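Local coordinates for hypothetical protein Atu2648 (PDB 1ZCE) that is of unknown function but consists largely of an EVE domain, related to the ASCH and PUA domains, at residues E28-R42 with D74-I88. Residues are numbered along the deposited sequence; the frame is centred on the assembly and turned at random.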
loop_
_atom_site.group_PDB
_atom_site.type_symbol
_atom_site.label_atom_id
_atom_site.label_comp_id
_atom_site.label_asym_id
_atom_site.label_seq_id
_atom_site.Cartn_x
_atom_site.Cartn_y
_atom_site.Cartn_z
ATOM N N GLU A 28 -9.386 5.092 6.993
ATOM C CA GLU A 28 -8.903 4.198 8.037
ATOM C C GLU A 28 -8.745 2.835 7.373
ATOM O O GLU A 28 -9.671 2.347 6.720
ATOM C CB GLU A 28 -9.924 4.110 9.173
ATOM C CG GLU A 28 -9.436 3.298 10.360
ATOM C CD GLU A 28 -10.508 3.059 11.409
ATOM O OE1 GLU A 28 -10.181 2.456 12.451
ATOM O OE2 GLU A 28 -11.670 3.462 11.192
ATOM N N TRP A 29 -7.579 2.215 7.531
ATOM C CA TRP A 29 -7.341 0.923 6.894
ATOM C C TRP A 29 -7.832 -0.243 7.750
ATOM O O TRP A 29 -7.052 -1.049 8.257
ATOM C CB TRP A 29 -5.856 0.759 6.564
ATOM C CG TRP A 29 -5.649 -0.037 5.323
ATOM C CD1 TRP A 29 -4.993 -1.226 5.208
ATOM C CD2 TRP A 29 -6.154 0.272 4.021
ATOM N NE1 TRP A 29 -5.060 -1.682 3.913
ATOM C CE2 TRP A 29 -5.769 -0.779 3.163
ATOM C CE3 TRP A 29 -6.900 1.336 3.495
ATOM C CZ2 TRP A 29 -6.103 -0.802 1.804
ATOM C CZ3 TRP A 29 -7.235 1.317 2.143
ATOM C CH2 TRP A 29 -6.836 0.254 1.314
ATOM N N THR A 30 -9.152 -0.329 7.869
ATOM C CA THR A 30 -9.819 -1.344 8.678
ATOM C C THR A 30 -9.889 -2.725 8.043
ATOM O O THR A 30 -9.616 -2.896 6.859
ATOM C CB THR A 30 -11.262 -0.918 8.979
ATOM O OG1 THR A 30 -11.979 -0.792 7.745
ATOM C CG2 THR A 30 -11.284 0.415 9.696
ATOM N N GLY A 31 -10.253 -3.712 8.856
ATOM C CA GLY A 31 -10.412 -5.067 8.359
ATOM C C GLY A 31 -9.201 -5.975 8.315
ATOM O O GLY A 31 -9.334 -7.144 7.960
ATOM N N VAL A 32 -8.024 -5.464 8.655
ATOM C CA VAL A 32 -6.835 -6.304 8.641
ATOM C C VAL A 32 -6.874 -7.225 9.854
ATOM O O VAL A 32 -6.950 -6.764 10.991
ATOM C CB VAL A 32 -5.550 -5.452 8.661
ATOM C CG1 VAL A 32 -4.326 -6.349 8.817
ATOM C CG2 VAL A 32 -5.451 -4.644 7.376
ATOM N N ARG A 33 -6.846 -8.529 9.595
ATOM C CA ARG A 33 -6.884 -9.536 10.653
ATOM C C ARG A 33 -5.725 -10.514 10.461
ATOM O O ARG A 33 -5.885 -11.735 10.543
ATOM C CB ARG A 33 -8.225 -10.276 10.623
ATOM C CG ARG A 33 -9.441 -9.368 10.808
ATOM C CD ARG A 33 -9.486 -8.748 12.202
ATOM N NE ARG A 33 -10.669 -7.910 12.413
ATOM C CZ ARG A 33 -10.705 -6.590 12.239
ATOM N NH1 ARG A 33 -9.617 -5.936 11.853
ATOM N NH2 ARG A 33 -11.832 -5.921 12.450
ATOM N N ASN A 34 -4.556 -9.944 10.200
ATOM C CA ASN A 34 -3.322 -10.689 9.985
ATOM C C ASN A 34 -2.283 -9.988 10.854
ATOM O O ASN A 34 -2.089 -8.776 10.739
ATOM C CB ASN A 34 -2.941 -10.622 8.501
ATOM C CG ASN A 34 -1.631 -11.323 8.194
ATOM O OD1 ASN A 34 -0.553 -10.820 8.512
ATOM N ND2 ASN A 34 -1.718 -12.492 7.574
ATOM N N TYR A 35 -1.622 -10.741 11.727
ATOM C CA TYR A 35 -0.640 -10.149 12.629
ATOM C C TYR A 35 0.516 -9.452 11.930
ATOM O O TYR A 35 0.893 -8.344 12.304
ATOM C CB TYR A 35 -0.105 -11.208 13.594
ATOM C CG TYR A 35 -1.174 -11.785 14.493
ATOM C CD1 TYR A 35 -1.526 -13.131 14.416
ATOM C CD2 TYR A 35 -1.848 -10.980 15.406
ATOM C CE1 TYR A 35 -2.526 -13.661 15.227
ATOM C CE2 TYR A 35 -2.850 -11.499 16.220
ATOM C CZ TYR A 35 -3.184 -12.841 16.126
ATOM O OH TYR A 35 -4.178 -13.358 16.926
ATOM N N GLN A 36 1.080 -10.089 10.912
ATOM C CA GLN A 36 2.200 -9.491 10.198
ATOM C C GLN A 36 1.804 -8.196 9.496
ATOM O O GLN A 36 2.559 -7.223 9.510
ATOM C CB GLN A 36 2.775 -10.482 9.187
ATOM C CG GLN A 36 3.862 -9.888 8.313
ATOM C CD GLN A 36 4.970 -9.239 9.117
ATOM O OE1 GLN A 36 5.654 -8.339 8.632
ATOM N NE2 GLN A 36 5.164 -9.702 10.346
ATOM N N ALA A 37 0.631 -8.190 8.871
ATOM C CA ALA A 37 0.148 -6.994 8.181
ATOM C C ALA A 37 -0.075 -5.878 9.205
ATOM O O ALA A 37 0.274 -4.718 8.966
ATOM C CB ALA A 37 -1.144 -7.302 7.439
ATOM N N ARG A 38 -0.664 -6.241 10.340
ATOM C CA ARG A 38 -0.911 -5.296 11.419
ATOM C C ARG A 38 0.418 -4.729 11.906
ATOM O O ARG A 38 0.557 -3.524 12.109
ATOM C CB ARG A 38 -1.609 -5.998 12.584
ATOM C CG ARG A 38 -1.823 -5.113 13.803
ATOM C CD ARG A 38 -2.035 -5.949 15.058
ATOM N NE ARG A 38 -0.824 -6.677 15.428
ATOM C CZ ARG A 38 -0.735 -7.510 16.458
ATOM N NH1 ARG A 38 -1.791 -7.730 17.230
ATOM N NH2 ARG A 38 0.414 -8.115 16.718
ATOM N N ASN A 39 1.396 -5.607 12.098
ATOM C CA ASN A 39 2.702 -5.184 12.575
ATOM C C ASN A 39 3.400 -4.295 11.559
ATOM O O ASN A 39 4.159 -3.405 11.936
ATOM C CB ASN A 39 3.563 -6.398 12.929
ATOM C CG ASN A 39 3.017 -7.171 14.127
ATOM O OD1 ASN A 39 2.160 -6.677 14.866
ATOM N ND2 ASN A 39 3.523 -8.384 14.328
ATOM N N ASN A 40 3.152 -4.530 10.274
ATOM C CA ASN A 40 3.751 -3.685 9.250
ATOM C C ASN A 40 3.165 -2.281 9.407
ATOM O O ASN A 40 3.880 -1.284 9.300
ATOM C CB ASN A 40 3.473 -4.252 7.852
ATOM C CG ASN A 40 4.371 -5.442 7.512
ATOM O OD1 ASN A 40 4.082 -6.227 6.606
ATOM N ND2 ASN A 40 5.474 -5.570 8.237
HETATM N N MSE A 41 1.868 -2.196 9.676
HETATM C CA MSE A 41 1.263 -0.886 9.866
HETATM C C MSE A 41 1.831 -0.208 11.113
HETATM O O MSE A 41 2.040 1.004 11.119
HETATM C CB MSE A 41 -0.264 -0.991 9.941
HETATM C CG MSE A 41 -0.886 -1.313 8.586
HETATM SE SE MSE A 41 -2.831 -1.193 8.508
HETATM C CE MSE A 41 -3.222 -2.706 9.668
ATOM N N ARG A 42 2.073 -0.978 12.169
ATOM C CA ARG A 42 2.646 -0.411 13.386
ATOM C C ARG A 42 4.046 0.147 13.140
ATOM O O ARG A 42 4.520 0.987 13.900
ATOM C CB ARG A 42 2.724 -1.465 14.491
ATOM C CG ARG A 42 1.390 -1.873 15.060
ATOM C CD ARG A 42 1.565 -2.979 16.075
ATOM N NE ARG A 42 0.302 -3.339 16.699
ATOM C CZ ARG A 42 0.177 -4.270 17.636
ATOM N NH1 ARG A 42 1.245 -4.936 18.052
ATOM N NH2 ARG A 42 -1.012 -4.522 18.161
ATOM N N ASP A 74 -8.551 -0.362 15.565
ATOM C CA ASP A 74 -9.392 -0.500 14.376
ATOM C C ASP A 74 -10.848 -0.294 14.807
ATOM O O ASP A 74 -11.383 -1.089 15.577
ATOM C CB ASP A 74 -9.208 -1.906 13.793
ATOM C CG ASP A 74 -9.973 -2.124 12.498
ATOM O OD1 ASP A 74 -10.992 -1.440 12.275
ATOM O OD2 ASP A 74 -9.557 -3.003 11.710
ATOM N N SER A 75 -11.490 0.753 14.297
ATOM C CA SER A 75 -12.871 1.066 14.662
ATOM C C SER A 75 -13.863 -0.055 14.375
ATOM O O SER A 75 -14.986 -0.034 14.879
ATOM C CB SER A 75 -13.332 2.330 13.937
ATOM O OG SER A 75 -13.490 2.084 12.551
ATOM N N THR A 76 -13.460 -1.026 13.562
ATOM C CA THR A 76 -14.342 -2.138 13.223
ATOM C C THR A 76 -14.045 -3.380 14.057
ATOM O O THR A 76 -14.696 -4.410 13.893
ATOM C CB THR A 76 -14.218 -2.523 11.731
ATOM O OG1 THR A 76 -12.922 -3.082 11.480
ATOM C CG2 THR A 76 -14.422 -1.299 10.844
ATOM N N ALA A 77 -13.066 -3.280 14.951
ATOM C CA ALA A 77 -12.689 -4.408 15.797
ATOM C C ALA A 77 -13.413 -4.367 17.136
ATOM O O ALA A 77 -12.965 -4.967 18.112
ATOM C CB ALA A 77 -11.184 -4.413 16.021
ATOM N N GLU A 78 -14.541 -3.664 17.166
ATOM C CA GLU A 78 -15.354 -3.524 18.369
ATOM C C GLU A 78 -14.544 -3.375 19.656
ATOM O O GLU A 78 -14.685 -4.157 20.597
ATOM C CB GLU A 78 -16.343 -4.697 18.475
ATOM C CG GLU A 78 -15.758 -6.082 18.238
ATOM C CD GLU A 78 -15.077 -6.655 19.462
ATOM O OE1 GLU A 78 -15.745 -6.767 20.512
ATOM O OE2 GLU A 78 -13.879 -7.001 19.377
ATOM N N GLY A 79 -13.694 -2.353 19.682
ATOM C CA GLY A 79 -12.875 -2.085 20.850
ATOM C C GLY A 79 -11.957 -3.215 21.272
ATOM O O GLY A 79 -11.638 -3.343 22.455
ATOM N N ASP A 80 -11.531 -4.036 20.318
ATOM C CA ASP A 80 -10.638 -5.144 20.629
ATOM C C ASP A 80 -9.287 -4.554 21.020
ATOM O O ASP A 80 -9.131 -3.331 21.072
ATOM C CB ASP A 80 -10.493 -6.076 19.421
ATOM C CG ASP A 80 -9.961 -7.445 19.800
ATOM O OD1 ASP A 80 -9.832 -8.305 18.904
ATOM O OD2 ASP A 80 -9.677 -7.666 20.995
ATOM N N LEU A 81 -8.309 -5.410 21.291
ATOM C CA LEU A 81 -6.997 -4.925 21.699
ATOM C C LEU A 81 -5.880 -5.263 20.717
ATOM O O LEU A 81 -4.924 -4.500 20.572
ATOM C CB LEU A 81 -6.658 -5.486 23.084
ATOM C CG LEU A 81 -5.815 -4.623 24.025
ATOM C CD1 LEU A 81 -5.738 -5.295 25.386
ATOM C CD2 LEU A 81 -4.427 -4.417 23.450
ATOM N N LYS A 82 -5.990 -6.392 20.031
ATOM C CA LYS A 82 -4.931 -6.761 19.106
ATOM C C LYS A 82 -5.098 -6.294 17.666
ATOM O O LYS A 82 -4.214 -6.524 16.851
ATOM C CB LYS A 82 -4.697 -8.272 19.142
ATOM C CG LYS A 82 -5.929 -9.104 18.896
ATOM C CD LYS A 82 -5.602 -10.576 18.999
ATOM C CE LYS A 82 -6.850 -11.415 18.844
ATOM N NZ LYS A 82 -6.551 -12.874 18.889
ATOM N N TRP A 83 -6.204 -5.633 17.341
ATOM C CA TRP A 83 -6.385 -5.157 15.975
ATOM C C TRP A 83 -6.333 -3.636 15.875
ATOM O O TRP A 83 -7.227 -2.934 16.351
ATOM C CB TRP A 83 -7.706 -5.673 15.396
ATOM C CG TRP A 83 -7.764 -7.175 15.282
ATOM C CD1 TRP A 83 -8.787 -7.986 15.687
ATOM C CD2 TRP A 83 -6.762 -8.043 14.730
ATOM N NE1 TRP A 83 -8.485 -9.298 15.427
ATOM C CE2 TRP A 83 -7.249 -9.364 14.840
ATOM C CE3 TRP A 83 -5.501 -7.835 14.156
ATOM C CZ2 TRP A 83 -6.521 -10.471 14.396
ATOM C CZ3 TRP A 83 -4.776 -8.939 13.714
ATOM C CH2 TRP A 83 -5.290 -10.239 13.839
ATOM N N ASP A 84 -5.256 -3.135 15.278
ATOM C CA ASP A 84 -5.096 -1.704 15.072
ATOM C C ASP A 84 -4.641 -1.445 13.634
ATOM O O ASP A 84 -4.232 -2.368 12.928
ATOM C CB ASP A 84 -4.129 -1.075 16.106
ATOM C CG ASP A 84 -2.903 -1.929 16.394
ATOM O OD1 ASP A 84 -2.091 -2.163 15.477
ATOM O OD2 ASP A 84 -2.738 -2.356 17.557
ATOM N N CYS A 85 -4.726 -0.193 13.200
ATOM C CA CYS A 85 -4.366 0.152 11.832
ATOM C C CYS A 85 -4.055 1.631 11.650
ATOM O O CYS A 85 -4.334 2.464 12.525
ATOM C CB CYS A 85 -5.529 -0.218 10.908
ATOM S SG CYS A 85 -7.110 0.576 11.411
ATOM N N VAL A 86 -3.459 1.947 10.503
ATOM C CA VAL A 86 -3.155 3.327 10.158
ATOM C C VAL A 86 -4.285 3.840 9.270
ATOM O O VAL A 86 -5.236 3.118 8.958
ATOM C CB VAL A 86 -1.831 3.455 9.342
ATOM C CG1 VAL A 86 -0.644 3.064 10.202
ATOM C CG2 VAL A 86 -1.887 2.579 8.093
ATOM N N ASP A 87 -4.177 5.112 8.904
ATOM C CA ASP A 87 -5.106 5.751 7.979
ATOM C C ASP A 87 -4.184 6.129 6.825
ATOM O O ASP A 87 -3.041 6.523 7.065
ATOM C CB ASP A 87 -5.676 7.049 8.554
ATOM C CG ASP A 87 -6.747 6.826 9.604
ATOM O OD1 ASP A 87 -6.830 5.725 10.176
ATOM O OD2 ASP A 87 -7.508 7.784 9.866
ATOM N N ILE A 88 -4.657 6.010 5.588
ATOM C CA ILE A 88 -3.845 6.387 4.435
ATOM C C ILE A 88 -4.633 7.319 3.524
ATOM O O ILE A 88 -5.862 7.348 3.566
ATOM C CB ILE A 88 -3.388 5.154 3.596
ATOM C CG1 ILE A 88 -4.602 4.389 3.059
ATOM C CG2 ILE A 88 -2.508 4.243 4.439
ATOM C CD1 ILE A 88 -4.242 3.267 2.086
HETATM O O HOH W 1 -7.210 -3.103 10.142
HETATM O O HOH W 2 -5.058 -5.022 12.505
HETATM O O HOH W 3 -14.151 -7.067 13.733
HETATM O O HOH W 4 -1.325 -1.290 13.046
HETATM O O HOH W 5 -2.181 -5.656 20.570
#
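E28 and D87 form a non-hydrogen-bonded antiparallel pair, CA to CA 4.1 Å, and W29 N then bonds to V86 O at 2.9 Å before the chain leaves the sheet edge for helix 35-42, whose axis runs at 51° to strand 84-88. E28 stays extended, CG anti to its own nitrogen, and its carboxylate receives S75 on the syn side of both oxygens: S75 N gives OE1 a nearly straight bond (178°), while S75 OG donates to OE2. Next along, D74 OD2 accepts from G31 N on its syn lone pair and from R33 NH1, 2.9 Å away and well above the carboxylate plane, in a salt bridge; water 1 adds a third donor. D74 OD1 accepts from T76 N, two residues on, in an Asx turn, and from T76 OG1 on the same face. R33 bends at chi2 to lay its guanidinium flat over W83, planes 16° apart, with CD 3.4 Å from W83 NE1; Y35 meets the six-membered ring at W83 CH2, barely overlapping. From the helix, R42 grips D84 side-on, NE to OD1 and NH2 to OD2, and the selenium of M41 packs 3.9 Å from V86 CG2. I88 CD1 sits over one face of W29, whose ring also meets Y7 edge-to-face. Salt bridges, a cation-pi stack and apolar packing thus tie both link and helix to 74-88, and the donors round D74 probably stabilise its negative charge.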